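Local structure of esterase (7ATL) at residues L115-G120 with L173-L178. The protein hydrolyses carboxylic esters as a family VIII carboxylesterase with a beta-lactamase-like fold and also shows promiscuous acyltransferase activity. Residues are numbered along the deposited sequence; the frame is centred on the assembly and turned at random.
Sequences LSHTAG and LAIDVL
In the helical part of this beta-lactamase-like fold, H117, at the Schellman motif that ends helix 111-116, brings its imidazole up to A174 and I175 in the first turn of helix 174-186. H117 has left-handed backbone angles (phi 63°), which turn the chain out of the helix. With CG anti to the carbonyl carbon (chi1 -68°), the side chain swings from this turn toward the second helix. There ND1 approaches A174 CB at 3.9 Å, while the NE2-CE1 side of the ring meets I175 CG1, both atoms 3.9 Å from it. Both carbons meet the ring obliquely, and the H117 and I175 side chains cross at about a right angle. ND1 is hydrogen-bonded to S172 OG, which also bonds the backbone N of A174, so one hydroxyl links the imidazole to the start of the helix. H117 and I175 both touch K68 of helix 67-80, part of an S65-K68-Y123 set resembling the SxxK serine-lysine-tyrosine arrangement of this family; the contact thus probably backs the active site. No hydrogen bond joins the two segments directly. One helical turn on from A174, L178 makes a separate, buried apolar touch with L115: the two side chains cross obliquely, and L115 CD2 lies 3.5 Å from L178 CD2.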
loop_
_atom_site.group_PDB
_atom_site.type_symbol
_atom_site.label_atom_id
_atom_site.label_comp_id
_atom_site.label_asym_id
_atom_site.label_seq_id
_atom_site.Cartn_x
_atom_site.Cartn_y
_atom_site.Cartn_z
ATOM N N LEU A 115 -10.496 5.998 5.347
ATOM C CA LEU A 115 -9.752 4.773 5.741
ATOM C C LEU A 115 -10.176 3.562 4.897
ATOM O O LEU A 115 -9.351 2.640 4.751
ATOM C CB LEU A 115 -10.000 4.510 7.225
ATOM C CG LEU A 115 -9.415 5.550 8.170
ATOM C CD1 LEU A 115 -9.844 5.284 9.601
ATOM C CD2 LEU A 115 -7.900 5.568 8.076
ATOM N N SER A 116 -11.412 3.537 4.393
ATOM C CA SER A 116 -12.023 2.365 3.722
ATOM C C SER A 116 -12.327 2.698 2.264
ATOM O O SER A 116 -12.930 1.852 1.579
ATOM C CB SER A 116 -13.258 1.891 4.468
ATOM O OG SER A 116 -12.915 1.420 5.769
ATOM N N HIS A 117 -11.923 3.879 1.794
ATOM C CA HIS A 117 -12.040 4.280 0.365
ATOM C C HIS A 117 -13.517 4.334 -0.051
ATOM O O HIS A 117 -13.823 3.874 -1.153
ATOM C CB HIS A 117 -11.233 3.321 -0.534
ATOM C CG HIS A 117 -9.757 3.417 -0.351
ATOM N ND1 HIS A 117 -9.019 4.427 -0.919
ATOM C CD2 HIS A 117 -8.887 2.648 0.342
ATOM C CE1 HIS A 117 -7.749 4.274 -0.585
ATOM N NE2 HIS A 117 -7.645 3.196 0.196
ATOM N N THR A 118 -14.381 4.889 0.792
ATOM C CA THR A 118 -15.832 5.052 0.532
ATOM C C THR A 118 -16.149 6.547 0.460
ATOM O O THR A 118 -17.342 6.889 0.456
ATOM C CB THR A 118 -16.670 4.366 1.627
ATOM O OG1 THR A 118 -16.409 5.014 2.877
ATOM C CG2 THR A 118 -16.379 2.890 1.789
ATOM N N ALA A 119 -15.131 7.412 0.438
ATOM C CA ALA A 119 -15.269 8.895 0.448
ATOM C C ALA A 119 -15.869 9.436 -0.860
ATOM O O ALA A 119 -16.209 10.638 -0.897
ATOM C CB ALA A 119 -13.925 9.525 0.657
ATOM N N GLY A 120 -15.936 8.609 -1.909
ATOM C CA GLY A 120 -16.386 9.022 -3.251
ATOM C C GLY A 120 -15.254 9.599 -4.086
ATOM O O GLY A 120 -15.516 10.095 -5.220
ATOM N N LEU A 173 -7.482 8.256 -3.918
ATOM C CA LEU A 173 -6.554 9.218 -3.292
ATOM C C LEU A 173 -6.931 9.494 -1.836
ATOM O O LEU A 173 -6.362 10.428 -1.284
ATOM C CB LEU A 173 -6.648 10.502 -4.112
ATOM C CG LEU A 173 -5.804 10.515 -5.385
ATOM C CD1 LEU A 173 -6.212 11.684 -6.281
ATOM C CD2 LEU A 173 -4.327 10.583 -5.025
ATOM N N ALA A 174 -7.820 8.718 -1.221
ATOM C CA ALA A 174 -8.312 9.035 0.139
ATOM C C ALA A 174 -7.149 9.101 1.124
ATOM O O ALA A 174 -7.238 9.903 2.069
ATOM C CB ALA A 174 -9.348 8.041 0.615
ATOM N N ILE A 175 -6.131 8.260 0.966
ATOM C CA ILE A 175 -5.047 8.168 1.992
ATOM C C ILE A 175 -4.100 9.368 1.807
ATOM O O ILE A 175 -3.494 9.784 2.802
ATOM C CB ILE A 175 -4.345 6.788 1.996
ATOM C CG1 ILE A 175 -5.342 5.648 2.186
ATOM C CG2 ILE A 175 -3.271 6.716 3.073
ATOM C CD1 ILE A 175 -6.213 5.801 3.421
ATOM N N ASP A 176 -4.022 9.933 0.601
ATOM C CA ASP A 176 -3.272 11.190 0.353
ATOM C C ASP A 176 -3.988 12.304 1.116
ATOM O O ASP A 176 -3.292 13.132 1.772
ATOM C CB ASP A 176 -3.119 11.506 -1.141
ATOM C CG ASP A 176 -2.254 10.514 -1.914
ATOM O OD1 ASP A 176 -2.562 9.298 -1.847
ATOM O OD2 ASP A 176 -1.280 10.966 -2.585
ATOM N N VAL A 177 -5.323 12.308 1.074
ATOM C CA VAL A 177 -6.145 13.286 1.844
ATOM C C VAL A 177 -5.898 13.066 3.349
ATOM O O VAL A 177 -5.647 14.062 4.055
ATOM C CB VAL A 177 -7.638 13.220 1.461
ATOM C CG1 VAL A 177 -8.461 14.203 2.277
ATOM C CG2 VAL A 177 -7.837 13.485 -0.024
ATOM N N LEU A 178 -5.901 11.808 3.808
ATOM C CA LEU A 178 -5.717 11.458 5.235
ATOM C C LEU A 178 -4.394 12.045 5.726
ATOM O O LEU A 178 -4.368 12.652 6.817
ATOM C CB LEU A 178 -5.760 9.937 5.392
ATOM C CG LEU A 178 -5.664 9.421 6.832
ATOM C CD1 LEU A 178 -6.784 9.956 7.718
ATOM C CD2 LEU A 178 -5.663 7.909 6.825
#